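Local coordinates for urea carboxylase (PDB 3OEP), which is of uncertain function, combining KipI-like and KipA-like parts in a single chain rather than being a true allophanate hydrolase, at residues 299-303 with 304-308; 406-410 with 411-415; 314-317 with 318-321; 24-27 with 28-32. All blocks are in the same frame, centred on the assembly; numbering follows the deposited sequence. Where two conformers were deposited one is given.

Interaction 1. Residues 299-303 with 304-308; sequences VALLE and GEEIP
Ala300 and Ile307 sit opposite each other as an antiparallel hydrogen-bonded pair, and two backbone bonds tie them: Ala300 N to Ile307 O at 2.9 Å and Ile307 N to Ala300 O at 2.7 Å. Nearer the turn, Leu302 and Glu305 repeat the pattern, with Leu302 N to Glu305 O and Glu305 N to Leu302 O both 3.0 Å long. Between them lies the non-hydrogen-bonded pair Leu301 and Glu306; beside it Leu301 CA makes a CA-H...O contact with Glu305 O at 3.4 Å.

Apolar contacts gather on the face that carries Ala300, Leu302 and Ile307. The small Ala300 lets the branched Ile307 come close, CB to CB at 3.9 Å. With its CG1 anti to the carbonyl carbon (chi1 -58°), Ile307 sends CD1 diagonally across to Leu302 CB on the partner strand, 4.1 Å away, and Phe313 adds to this cluster.

On the other face, Val299 CG2 lies 3.8 Å from Glu306 CD, packing against a carboxylate whose oxygens form salt bridges to Arg324 and Arg326. This pairing probably keeps Glu306 charged.

Glu303 and Gly304 both take positive phi at the corner; Gly304, at 86°, has no CB to collide with the preceding carbonyl oxygen. A type I' turn joining two directly adjacent antiparallel strands is the classic tight, two-residue beta hairpin, here at the edge of an antiparallel sheet.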
ATOM      1  N   VAL A 299     -15.564  12.766  18.954  1.00 17.93           N
ATOM      2  CA  VAL A 299     -15.781  14.203  19.073  1.00 18.77           C
ATOM      3  C   VAL A 299     -14.501  14.770  19.662  1.00 18.51           C
ATOM      4  O   VAL A 299     -13.884  14.149  20.529  1.00 19.73           O
ATOM      5  CB  VAL A 299     -16.997  14.572  19.963  1.00 21.18           C
ATOM      6  CG1 VAL A 299     -18.300  14.133  19.292  1.00 22.74           C
ATOM      7  CG2 VAL A 299     -16.867  13.976  21.354  1.00 23.74           C
ATOM      8  N   ALA A 300     -14.070  15.918  19.154  1.00 18.85           N
ATOM      9  CA  ALA A 300     -12.877  16.563  19.665  1.00 18.53           C
ATOM     10  C   ALA A 300     -13.218  17.254  20.979  1.00 19.93           C
ATOM     11  O   ALA A 300     -14.346  17.721  21.174  1.00 19.82           O
ATOM     12  CB  ALA A 300     -12.319  17.558  18.646  1.00 18.00           C
ATOM     13  N   LEU A 301     -12.237  17.294  21.878  1.00 19.35           N
ATOM     14  CA  LEU A 301     -12.404  17.884  23.205  0.50 19.92           C
ATOM     15  C   LEU A 301     -11.345  18.950  23.406  1.00 19.66           C
ATOM     16  O   LEU A 301     -10.148  18.656  23.358  1.00 16.88           O
ATOM     17  CB  LEU A 301     -12.253  16.830  24.305  0.50 21.31           C
ATOM     18  CG  LEU A 301     -13.300  15.728  24.412  0.50 22.90           C
ATOM     19  CD1 LEU A 301     -12.952  14.808  25.574  0.50 24.01           C
ATOM     20  CD2 LEU A 301     -14.680  16.313  24.591  0.50 21.56           C
ATOM     21  N   LEU A 302     -11.780  20.188  23.635  1.00 19.62           N
ATOM     22  CA  LEU A 302     -10.855  21.298  23.825  1.00 20.72           C
ATOM     23  C   LEU A 302     -11.419  22.249  24.869  1.00 24.11           C
ATOM     24  O   LEU A 302     -12.535  22.741  24.716  1.00 22.80           O
ATOM     25  CB  LEU A 302     -10.639  22.040  22.503  1.00 20.97           C
ATOM     26  CG  LEU A 302      -9.685  23.236  22.543  1.00 23.51           C
ATOM     27  CD1 LEU A 302      -8.282  22.780  22.904  1.00 20.43           C
ATOM     28  CD2 LEU A 302      -9.693  23.980  21.208  1.00 23.58           C
ATOM     29  N   GLU A 303     -10.641  22.489  25.925  1.00 25.72           N
ATOM     30  CA  GLU A 303     -11.026  23.416  27.002  1.00 29.51           C
ATOM     31  C   GLU A 303     -12.420  23.110  27.564  1.00 30.86           C
ATOM     32  O   GLU A 303     -13.204  24.022  27.845  1.00 32.14           O
ATOM     33  CB  GLU A 303     -10.944  24.867  26.512  1.00 30.07           C
ATOM     34  CG  GLU A 303      -9.541  25.300  26.094  1.00 32.84           C
ATOM     35  CD  GLU A 303      -9.486  26.745  25.647  1.00 35.95           C
ATOM     36  OE1 GLU A 303      -9.751  27.015  24.456  1.00 43.23           O
ATOM     37  OE2 GLU A 303      -9.168  27.614  26.486  1.00 40.77           O
ATOM     38  N   GLY A 304     -12.718  21.822  27.709  1.00 31.83           N
ATOM     39  CA  GLY A 304     -13.988  21.369  28.271  1.00 33.26           C
ATOM     40  C   GLY A 304     -15.143  21.231  27.291  1.00 33.86           C
ATOM     41  O   GLY A 304     -16.166  20.630  27.635  1.00 36.18           O
ATOM     42  N   GLU A 305     -14.992  21.778  26.081  1.00 30.17           N
ATOM     43  CA  GLU A 305     -16.062  21.781  25.080  1.00 30.02           C
ATOM     44  C   GLU A 305     -15.904  20.613  24.114  1.00 26.89           C
ATOM     45  O   GLU A 305     -14.787  20.266  23.745  1.00 24.83           O
ATOM     46  CB  GLU A 305     -16.044  23.086  24.274  1.00 30.10           C
ATOM     47  CG  GLU A 305     -16.090  24.368  25.097  1.00 36.26           C
ATOM     48  CD  GLU A 305     -17.415  24.595  25.812  1.00 42.20           C
ATOM     49  OE1 GLU A 305     -17.442  25.454  26.717  1.00 48.37           O
ATOM     50  OE2 GLU A 305     -18.421  23.933  25.479  1.00 45.98           O
ATOM     51  N   GLU A 306     -17.023  20.015  23.711  1.00 25.46           N
ATOM     52  CA  GLU A 306     -17.028  19.009  22.651  1.00 25.57           C
ATOM     53  C   GLU A 306     -17.164  19.699  21.299  1.00 24.26           C
ATOM     54  O   GLU A 306     -17.984  20.610  21.142  1.00 24.65           O
ATOM     55  CB  GLU A 306     -18.173  18.005  22.838  1.00 27.41           C
ATOM     56  CG  GLU A 306     -17.896  16.943  23.886  1.00 30.41           C
ATOM     57  CD  GLU A 306     -18.958  15.858  23.935  1.00 37.55           C
ATOM     58  OE1 GLU A 306     -19.965  15.960  23.202  1.00 43.25           O
ATOM     59  OE2 GLU A 306     -18.781  14.893  24.707  1.00 38.98           O
ATOM     60  N   ILE A 307     -16.367  19.252  20.327  1.00 22.38           N
ATOM     61  CA  ILE A 307     -16.388  19.780  18.964  1.00 21.87           C
ATOM     62  C   ILE A 307     -16.706  18.618  18.018  1.00 20.98           C
ATOM     63  O   ILE A 307     -15.864  17.736  17.816  1.00 21.67           O
ATOM     64  CB  ILE A 307     -15.030  20.416  18.585  1.00 21.59           C
ATOM     65  CG1 ILE A 307     -14.672  21.546  19.563  1.00 25.00           C
ATOM     66  CG2 ILE A 307     -15.056  20.950  17.147  1.00 22.39           C
ATOM     67  CD1 ILE A 307     -13.253  22.093  19.399  1.00 22.99           C
ATOM     68  N   PRO A 308     -17.925  18.593  17.453  1.00 21.15           N
ATOM     69  CA  PRO A 308     -18.250  17.518  16.516  1.00 21.31           C
ATOM     70  C   PRO A 308     -17.520  17.697  15.193  1.00 20.45           C
ATOM     71  O   PRO A 308     -17.094  18.810  14.872  1.00 19.21           O
ATOM     72  CB  PRO A 308     -19.766  17.642  16.334  1.00 24.36           C
ATOM     73  CG  PRO A 308     -20.092  19.037  16.690  1.00 25.87           C
ATOM     74  CD  PRO A 308     -19.078  19.481  17.699  1.00 23.65           C
TER

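Interaction 2. Residues 406-410 with 411-415; sequences RALCS and GPFRV
Phe413 turns the edge of its ring to the backbone of Leu408: CE1 stands 3.3 Å from Leu408 O, with that oxygen near the ring plane, and Ala407 O approaches the same edge at 4.0 Å from CE1. Leu408 CD2 reaches the ring at CZ, 4.1 Å away, while Pro428 and Val430 also touch Phe413, so a large flat hydrocarbon suits the buried start of strand 413-418.

Hydrogen bonding is concentrated on the carbonyl of Ala407. Ser410 places OG between its backbone N and carbonyl carbon (chi1 72°), which folds the hydroxyl back to donate to Ala407 O at 2.8 Å; Ser410 N donates to the same oxygen at 3.1 Å. A short polar residue is apt here, since its hydroxyl can reach back to a carbonyl three residues earlier.

A water joins the two segments, 2.8 Å from Leu408 O and 2.7 Å from Gly411 O. Gly411 itself is almost fully extended, and without a CB it passes easily beside Ser410 O.

No direct hydrogen bond crosses from 406-410 to 411-415. The passage from helix to strand involves apolar contact, ring-edge C-H groups that probably carry slight positive charge toward carbonyl oxygens, and a shared water.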
ATOM      1  N   ARG A 406     -22.461 -13.799  -7.616  1.00 18.62           N
ATOM      2  CA  ARG A 406     -23.735 -14.216  -7.055  1.00 19.67           C
ATOM      3  C   ARG A 406     -23.615 -14.448  -5.547  1.00 19.79           C
ATOM      4  O   ARG A 406     -24.443 -13.968  -4.776  1.00 20.14           O
ATOM      5  CB  ARG A 406     -24.210 -15.491  -7.753  1.00 22.10           C
ATOM      6  CG  ARG A 406     -25.628 -15.887  -7.447  1.00 24.43           C
ATOM      7  CD  ARG A 406     -26.021 -17.094  -8.277  1.00 27.98           C
ATOM      8  NE  ARG A 406     -27.291 -17.657  -7.829  1.00 32.54           N
ATOM      9  CZ  ARG A 406     -28.497 -17.182  -8.138  1.00 35.02           C
ATOM     10  NH1 ARG A 406     -29.574 -17.785  -7.650  1.00 33.33           N
ATOM     11  NH2 ARG A 406     -28.643 -16.116  -8.926  1.00 29.57           N
ATOM     12  N   ALA A 407     -22.568 -15.163  -5.142  1.00 19.06           N
ATOM     13  CA  ALA A 407     -22.303 -15.440  -3.716  1.00 18.20           C
ATOM     14  C   ALA A 407     -22.112 -14.163  -2.903  1.00 17.82           C
ATOM     15  O   ALA A 407     -22.634 -14.031  -1.787  1.00 17.49           O
ATOM     16  CB  ALA A 407     -21.076 -16.325  -3.573  1.00 18.74           C
ATOM     17  N   LEU A 408     -21.364 -13.217  -3.465  1.00 15.86           N
ATOM     18  CA  LEU A 408     -21.109 -11.945  -2.792  1.00 16.46           C
ATOM     19  C   LEU A 408     -22.396 -11.153  -2.559  1.00 18.90           C
ATOM     20  O   LEU A 408     -22.531 -10.484  -1.543  1.00 18.64           O
ATOM     21  CB  LEU A 408     -20.096 -11.107  -3.584  1.00 14.82           C
ATOM     22  CG  LEU A 408     -18.653 -11.585  -3.463  1.00 13.75           C
ATOM     23  CD1 LEU A 408     -17.787 -11.029  -4.583  1.00 17.59           C
ATOM     24  CD2 LEU A 408     -18.080 -11.211  -2.095  1.00 14.76           C
ATOM     25  N   CYS A 409     -23.347 -11.250  -3.489  1.00 19.86           N
ATOM     26  CA  CYS A 409     -24.625 -10.549  -3.356  1.00 22.57           C
ATOM     27  C   CYS A 409     -25.714 -11.360  -2.636  1.00 23.53           C
ATOM     28  O   CYS A 409     -26.830 -10.869  -2.469  1.00 27.61           O
ATOM     29  CB  CYS A 409     -25.132 -10.131  -4.738  1.00 21.65           C
ATOM     30  SG  CYS A 409     -24.063  -8.951  -5.591  1.00 24.95           S
ATOM     31  N   SER A 410     -25.396 -12.579  -2.198  1.00 23.60           N
ATOM     32  CA  SER A 410     -26.424 -13.542  -1.763  1.00 24.70           C
ATOM     33  C   SER A 410     -26.978 -13.319  -0.355  1.00 27.51           C
ATOM     34  O   SER A 410     -28.087 -13.761  -0.045  1.00 30.07           O
ATOM     35  CB  SER A 410     -25.900 -14.978  -1.883  1.00 24.77           C
ATOM     36  OG  SER A 410     -24.927 -15.274  -0.894  1.00 24.00           O
ATOM     37  N   GLY A 411     -26.204 -12.648   0.490  1.00 25.69           N
ATOM     38  CA  GLY A 411     -26.602 -12.376   1.864  1.00 26.55           C
ATOM     39  C   GLY A 411     -25.586 -11.468   2.526  1.00 25.31           C
ATOM     40  O   GLY A 411     -24.567 -11.137   1.921  1.00 22.51           O
ATOM     41  N   PRO A 412     -25.847 -11.068   3.781  1.00 24.70           N
ATOM     42  CA  PRO A 412     -24.955 -10.134   4.458  1.00 25.06           C
ATOM     43  C   PRO A 412     -23.597 -10.728   4.837  1.00 23.07           C
ATOM     44  O   PRO A 412     -23.492 -11.912   5.190  1.00 24.36           O
ATOM     45  CB  PRO A 412     -25.736  -9.746   5.717  1.00 27.52           C
ATOM     46  CG  PRO A 412     -26.668 -10.870   5.953  1.00 27.81           C
ATOM     47  CD  PRO A 412     -27.022 -11.407   4.603  1.00 27.70           C
ATOM     48  N   PHE A 413     -22.574  -9.888   4.747  1.00 19.57           N
ATOM     49  CA  PHE A 413     -21.266 -10.173   5.297  1.00 18.05           C
ATOM     50  C   PHE A 413     -21.086  -9.312   6.543  1.00 19.28           C
ATOM     51  O   PHE A 413     -21.872  -8.396   6.802  1.00 20.31           O
ATOM     52  CB  PHE A 413     -20.173  -9.879   4.270  1.00 18.30           C
ATOM     53  CG  PHE A 413     -20.111 -10.884   3.157  1.00 16.88           C
ATOM     54  CD1 PHE A 413     -21.049 -10.865   2.131  1.00 18.17           C
ATOM     55  CD2 PHE A 413     -19.133 -11.862   3.148  1.00 17.55           C
ATOM     56  CE1 PHE A 413     -20.996 -11.807   1.106  1.00 17.94           C
ATOM     57  CE2 PHE A 413     -19.078 -12.805   2.130  1.00 19.62           C
ATOM     58  CZ  PHE A 413     -20.014 -12.777   1.109  1.00 17.64           C
ATOM     59  N   ARG A 414     -20.059  -9.630   7.316  1.00 18.57           N
ATOM     60  CA  ARG A 414     -19.755  -8.924   8.548  1.00 19.23           C
ATOM     61  C   ARG A 414     -18.253  -8.662   8.582  1.00 17.65           C
ATOM     62  O   ARG A 414     -17.467  -9.535   8.225  1.00 19.03           O
ATOM     63  CB  ARG A 414     -20.176  -9.789   9.742  1.00 20.83           C
ATOM     64  CG  ARG A 414     -20.183  -9.082  11.079  1.00 25.86           C
ATOM     65  CD  ARG A 414     -20.832  -9.959  12.152  1.00 23.99           C
ATOM     66  NE  ARG A 414     -20.005 -11.121  12.500  1.00 23.78           N
ATOM     67  CZ  ARG A 414     -20.225 -12.381  12.123  1.00 24.28           C
ATOM     68  NH1 ARG A 414     -19.386 -13.328  12.519  1.00 23.84           N
ATOM     69  NH2 ARG A 414     -21.266 -12.715  11.365  1.00 28.45           N
ATOM     70  N   VAL A 415     -17.853  -7.464   9.004  1.00 16.93           N
ATOM     71  CA  VAL A 415     -16.433  -7.125   9.070  1.00 15.04           C
ATOM     72  C   VAL A 415     -15.782  -7.885  10.230  1.00 15.87           C
ATOM     73  O   VAL A 415     -16.256  -7.820  11.357  1.00 15.35           O
ATOM     74  CB  VAL A 415     -16.217  -5.615   9.282  1.00 14.00           C
ATOM     75  CG1 VAL A 415     -14.730  -5.300   9.501  1.00 13.35           C
ATOM     76  CG2 VAL A 415     -16.763  -4.820   8.095  1.00 15.79           C
TER
HETATM   77  O   HOH W   1     -24.241  -9.062   0.174  1.00 18.70           O

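Interaction 3. Residues 314-317 with 318-321; sequences LWPR and GKTL
Trp315 meets Lys319 and Leu321 with different parts of its indole. At one edge NE1 donates to Lys319 O, 2.9 Å away, at an N-H...O angle of 151°; the nitrogen stands above the carbonyl plane rather than on a lone pair. Over one face lies Leu321 CD2, 3.8 Å from the centroid of the six-membered ring and almost on its normal, a CH-pi contact, while Leu321 CB touches CZ2 at 3.6 Å. Carrying CG anti to the backbone N (chi1 -178°) swings the indole across to these partners. A broad ring with one N-H suits the place, because strands 311-315 and 320-325 belong to different antiparallel sheets of this cyclophilin-like region, and Trp315 also packs on Leu283 and Leu289, one from each sheet.

Pro316 opens the type II beta turn that links these strands: its O accepts from Lys319 N at 3.1 Å. Its rigid ring supports the aliphatic start of Lys319, with CB 3.8 Å from Lys319 CG, while the ammonium end of that lysine leads away.

Arg317 and Gly318 form the turn's central pair. Gly318, with phi 83°, readily takes the left-handed backbone needed at the third position, and the long chain of Arg317 leaves the turn and its NE bonds to Leu286 O.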
ATOM      1  N   LEU A 314     -10.574  27.626  16.964  1.00 17.07           N
ATOM      2  CA  LEU A 314      -9.340  28.226  17.447  1.00 19.07           C
ATOM      3  C   LEU A 314      -8.753  27.287  18.497  1.00 17.58           C
ATOM      4  O   LEU A 314      -9.448  26.826  19.401  1.00 17.78           O
ATOM      5  CB  LEU A 314      -9.601  29.626  18.022  1.00 21.32           C
ATOM      6  CG  LEU A 314      -8.403  30.550  18.323  1.00 26.27           C
ATOM      7  CD1 LEU A 314      -7.635  30.082  19.539  1.00 33.36           C
ATOM      8  CD2 LEU A 314      -7.459  30.706  17.132  1.00 29.77           C
ATOM      9  N   TRP A 315      -7.470  26.994  18.346  1.00 16.21           N
ATOM     10  CA  TRP A 315      -6.749  26.103  19.233  1.00 15.92           C
ATOM     11  C   TRP A 315      -5.603  26.921  19.840  1.00 14.62           C
ATOM     12  O   TRP A 315      -4.568  27.115  19.207  1.00 15.68           O
ATOM     13  CB  TRP A 315      -6.265  24.906  18.424  1.00 15.41           C
ATOM     14  CG  TRP A 315      -5.540  23.834  19.183  1.00 11.42           C
ATOM     15  CD1 TRP A 315      -5.410  23.705  20.540  1.00 14.57           C
ATOM     16  CD2 TRP A 315      -4.877  22.701  18.609  1.00 13.26           C
ATOM     17  NE1 TRP A 315      -4.675  22.576  20.839  1.00 12.63           N
ATOM     18  CE2 TRP A 315      -4.335  21.946  19.672  1.00 13.70           C
ATOM     19  CE3 TRP A 315      -4.660  22.271  17.295  1.00 15.19           C
ATOM     20  CZ2 TRP A 315      -3.608  20.772  19.460  1.00 14.84           C
ATOM     21  CZ3 TRP A 315      -3.926  21.104  17.088  1.00 15.18           C
ATOM     22  CH2 TRP A 315      -3.410  20.376  18.164  1.00 15.60           C
ATOM     23  N   PRO A 316      -5.809  27.447  21.062  1.00 15.33           N
ATOM     24  CA  PRO A 316      -4.836  28.387  21.613  1.00 15.47           C
ATOM     25  C   PRO A 316      -3.565  27.725  22.111  1.00 13.88           C
ATOM     26  O   PRO A 316      -3.600  26.570  22.545  1.00 14.36           O
ATOM     27  CB  PRO A 316      -5.584  29.034  22.788  1.00 16.33           C
ATOM     28  CG  PRO A 316      -7.012  28.688  22.606  1.00 17.41           C
ATOM     29  CD  PRO A 316      -7.026  27.381  21.893  1.00 15.31           C
ATOM     30  N   ARG A 317      -2.464  28.467  22.058  1.00 14.80           N
ATOM     31  CA  ARG A 317      -1.176  28.005  22.554  1.00 15.27           C
ATOM     32  C   ARG A 317      -1.314  27.427  23.957  1.00 16.64           C
ATOM     33  O   ARG A 317      -1.950  28.031  24.826  1.00 17.19           O
ATOM     34  CB  ARG A 317      -0.171  29.163  22.569  1.00 18.37           C
ATOM     35  CG  ARG A 317       1.126  28.869  23.298  1.00 19.74           C
ATOM     36  CD  ARG A 317       2.041  30.079  23.221  1.00 25.34           C
ATOM     37  NE  ARG A 317       2.704  30.154  21.926  1.00 24.90           N
ATOM     38  CZ  ARG A 317       3.213  31.257  21.384  1.00 31.17           C
ATOM     39  NH1 ARG A 317       3.136  32.431  22.009  1.00 31.60           N
ATOM     40  NH2 ARG A 317       3.801  31.182  20.195  1.00 33.73           N
ATOM     41  N   GLY A 318      -0.730  26.248  24.160  1.00 15.90           N
ATOM     42  CA  GLY A 318      -0.690  25.613  25.473  1.00 15.57           C
ATOM     43  C   GLY A 318      -1.928  24.824  25.859  1.00 16.03           C
ATOM     44  O   GLY A 318      -1.941  24.193  26.909  1.00 17.99           O
ATOM     45  N   LYS A 319      -2.969  24.852  25.026  1.00 14.47           N
ATOM     46  CA  LYS A 319      -4.189  24.103  25.313  1.00 15.23           C
ATOM     47  C   LYS A 319      -4.140  22.733  24.657  1.00 14.68           C
ATOM     48  O   LYS A 319      -3.625  22.581  23.544  1.00 15.10           O
ATOM     49  CB  LYS A 319      -5.430  24.870  24.852  1.00 15.44           C
ATOM     50  CG  LYS A 319      -5.556  26.279  25.449  1.00 16.99           C
ATOM     51  CD  LYS A 319      -5.543  26.277  26.968  1.00 19.99           C
ATOM     52  CE  LYS A 319      -5.801  27.678  27.532  1.00 24.45           C
ATOM     53  NZ  LYS A 319      -5.965  27.662  29.010  1.00 26.83           N
ATOM     54  N   THR A 320      -4.695  21.743  25.355  1.00 14.96           N
ATOM     55  CA  THR A 320      -4.616  20.352  24.936  1.00 15.52           C
ATOM     56  C   THR A 320      -5.905  19.899  24.266  1.00 15.24           C
ATOM     57  O   THR A 320      -7.008  20.123  24.775  1.00 15.62           O
ATOM     58  CB  THR A 320      -4.267  19.451  26.126  1.00 15.78           C
ATOM     59  OG1 THR A 320      -2.999  19.869  26.653  1.00 16.75           O
ATOM     60  CG2 THR A 320      -4.195  17.973  25.709  1.00 16.43           C
ATOM     61  N   LEU A 321      -5.731  19.271  23.109  1.00 14.54           N
ATOM     62  CA  LEU A 321      -6.809  18.752  22.286  1.00 13.45           C
ATOM     63  C   LEU A 321      -6.832  17.227  22.416  1.00 14.93           C
ATOM     64  O   LEU A 321      -5.794  16.568  22.274  1.00 14.26           O
ATOM     65  CB  LEU A 321      -6.557  19.147  20.833  1.00 13.87           C
ATOM     66  CG  LEU A 321      -7.575  18.710  19.782  1.00 15.05           C
ATOM     67  CD1 LEU A 321      -8.938  19.338  20.040  1.00 15.18           C
ATOM     68  CD2 LEU A 321      -7.033  19.082  18.393  1.00 15.95           C
TER

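Interaction 4. Residues 24-27 with 28-32; sequences LAEA and LLRAP
Glu26 and Arg30, one helical turn apart, come together through a water rather than by direct contact. The water donates to Glu26 OE1 at 2.6 Å and accepts from Arg30 NH2 at 2.6 Å, lying in the plane of the guanidinium at its edge. The charged atoms OE1 and NH2 themselves remain 4.5 Å apart, beyond a salt bridge. A bend at chi3 (-63°) folds the Arg30 chain back along the helix, leaving Glu26 O over the centre of one guanidinium face. Long charged chains suit this exposed side.

The main-chain acceptors are met in regular order: Leu24 O by Leu28 N at 3.1 Å, Ala25 O by Leu29 N at 2.9 Å and Glu26 O by Arg30 N at 3.0 Å. Ala27 O receives only a weak bond from Ala31 N at 3.4 Å, and a second water also donates to Ala27 O, and to Ala31 O. Ala31 has left helical geometry, and Pro32, lacking an N-H, cannot continue the series.

Leu24, Ala25 and Leu28 turn to strand 45-50, with Leu46 and Leu48 among their partners; the small Ala25 allows close approach. The arrangement is the last turn of an amphipathic alpha-helix, its ending carbonyl bonded by water, lying against beta strands.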
ATOM      1  N   LEU A  24       5.733  -0.385 -22.602  1.00 19.13           N
ATOM      2  CA  LEU A  24       4.605   0.525 -22.463  1.00 19.17           C
ATOM      3  C   LEU A  24       4.642   1.249 -21.122  1.00 18.89           C
ATOM      4  O   LEU A  24       4.485   2.473 -21.074  1.00 19.07           O
ATOM      5  CB  LEU A  24       3.281  -0.223 -22.650  1.00 20.01           C
ATOM      6  CG  LEU A  24       3.057  -0.753 -24.071  1.00 24.53           C
ATOM      7  CD1 LEU A  24       1.804  -1.614 -24.150  1.00 25.31           C
ATOM      8  CD2 LEU A  24       2.985   0.395 -25.069  1.00 28.94           C
ATOM      9  N   ALA A  25       4.850   0.507 -20.038  1.00 16.53           N
ATOM     10  CA  ALA A  25       4.914   1.116 -18.713  1.00 17.39           C
ATOM     11  C   ALA A  25       6.042   2.141 -18.636  1.00 17.03           C
ATOM     12  O   ALA A  25       5.844   3.246 -18.130  1.00 18.21           O
ATOM     13  CB  ALA A  25       5.094   0.060 -17.633  1.00 16.81           C
ATOM     14  N   GLU A  26       7.219   1.771 -19.139  1.00 16.14           N
ATOM     15  CA  GLU A  26       8.388   2.658 -19.096  1.00 19.03           C
ATOM     16  C   GLU A  26       8.145   3.960 -19.850  1.00 20.03           C
ATOM     17  O   GLU A  26       8.491   5.032 -19.359  1.00 19.84           O
ATOM     18  CB  GLU A  26       9.634   1.949 -19.643  1.00 19.82           C
ATOM     19  CG  GLU A  26      10.211   0.935 -18.671  1.00 23.74           C
ATOM     20  CD  GLU A  26      11.301   0.051 -19.267  1.00 30.60           C
ATOM     21  OE1 GLU A  26      11.586   0.155 -20.482  1.00 31.41           O
ATOM     22  OE2 GLU A  26      11.869  -0.765 -18.511  1.00 30.66           O
ATOM     23  N   ALA A  27       7.548   3.858 -21.035  1.00 19.88           N
ATOM     24  CA  ALA A  27       7.250   5.037 -21.850  1.00 21.91           C
ATOM     25  C   ALA A  27       6.274   5.981 -21.136  1.00 22.02           C
ATOM     26  O   ALA A  27       6.443   7.201 -21.176  1.00 24.39           O
ATOM     27  CB  ALA A  27       6.704   4.624 -23.212  1.00 21.82           C
ATOM     28  N   LEU A  28       5.264   5.414 -20.479  1.00 20.77           N
ATOM     29  CA  LEU A  28       4.302   6.212 -19.709  1.00 20.29           C
ATOM     30  C   LEU A  28       4.954   6.869 -18.503  1.00 21.24           C
ATOM     31  O   LEU A  28       4.711   8.045 -18.237  1.00 23.40           O
ATOM     32  CB  LEU A  28       3.120   5.362 -19.241  1.00 19.28           C
ATOM     33  CG  LEU A  28       2.095   4.959 -20.301  1.00 21.52           C
ATOM     34  CD1 LEU A  28       1.168   3.882 -19.753  1.00 21.31           C
ATOM     35  CD2 LEU A  28       1.297   6.168 -20.781  1.00 19.73           C
ATOM     36  N   LEU A  29       5.774   6.115 -17.773  1.00 19.91           N
ATOM     37  CA  LEU A  29       6.389   6.615 -16.538  1.00 20.71           C
ATOM     38  C   LEU A  29       7.449   7.692 -16.829  1.00 24.22           C
ATOM     39  O   LEU A  29       7.707   8.568 -15.999  1.00 25.26           O
ATOM     40  CB  LEU A  29       6.970   5.456 -15.715  1.00 19.66           C
ATOM     41  CG  LEU A  29       5.910   4.489 -15.158  1.00 20.02           C
ATOM     42  CD1 LEU A  29       6.514   3.161 -14.730  1.00 22.11           C
ATOM     43  CD2 LEU A  29       5.143   5.139 -13.998  1.00 22.03           C
ATOM     44  N   ARG A  30       8.035   7.625 -18.020  1.00 25.18           N
ATOM     45  CA  ARG A  30       8.980   8.628 -18.507  1.00 28.93           C
ATOM     46  C   ARG A  30       8.301   9.983 -18.735  1.00 29.64           C
ATOM     47  O   ARG A  30       8.898  11.032 -18.484  1.00 31.46           O
ATOM     48  CB  ARG A  30       9.593   8.117 -19.818  1.00 31.01           C
ATOM     49  CG  ARG A  30      10.814   8.848 -20.332  1.00 37.52           C
ATOM     50  CD  ARG A  30      11.335   8.130 -21.577  1.00 40.77           C
ATOM     51  NE  ARG A  30      11.774   6.773 -21.244  1.00 42.42           N
ATOM     52  CZ  ARG A  30      11.529   5.669 -21.954  1.00 44.67           C
ATOM     53  NH1 ARG A  30      10.822   5.697 -23.081  1.00 45.12           N
ATOM     54  NH2 ARG A  30      11.993   4.504 -21.518  1.00 43.67           N
ATOM     55  N   ALA A  31       7.056   9.949 -19.204  1.00 27.65           N
ATOM     56  CA  ALA A  31       6.306  11.156 -19.544  1.00 29.01           C
ATOM     57  C   ALA A  31       4.822  10.943 -19.245  1.00 27.53           C
ATOM     58  O   ALA A  31       4.010  10.826 -20.163  1.00 26.96           O
ATOM     59  CB  ALA A  31       6.515  11.496 -21.013  1.00 28.56           C
ATOM     60  N   PRO A  32       4.461  10.888 -17.949  1.00 26.76           N
ATOM     61  CA  PRO A  32       3.097  10.525 -17.572  1.00 26.25           C
ATOM     62  C   PRO A  32       2.089  11.602 -17.945  1.00 27.10           C
ATOM     63  O   PRO A  32       2.287  12.764 -17.589  1.00 27.33           O
ATOM     64  CB  PRO A  32       3.179  10.364 -16.049  1.00 26.78           C
ATOM     65  CG  PRO A  32       4.350  11.170 -15.638  1.00 27.13           C
ATOM     66  CD  PRO A  32       5.326  11.090 -16.775  1.00 27.15           C
TER
HETATM   67  O   HOH W   2      11.674   2.043 -22.278  1.00 31.87           O
HETATM   68  O   HOH W   3       4.310   8.922 -22.003  1.00 32.39           O

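Interactions 1 and 3 form one continuous patch: their centres lie 11 Å apart, strands 298-302 and 320-325 are neighbours in the same sheet, and Leu302 CD2 comes within 3.4 Å of Leu314 O. Leu302, with Leu301 and Glu303, packs the hairpin against 314-321. Interaction 2 is remote, its centre about 38 Å from that of interaction 1 and 46 Å from that of interaction 3, where a helix leads into a strand of a separate sheet. Interaction 4 belongs to the other, subdomain C and D family region, its centre 39 Å from that of interaction 2 and 48 Å from that of interaction 1. No active site is established near any of them; Arg414 binds a glycerol, probably from crystallisation.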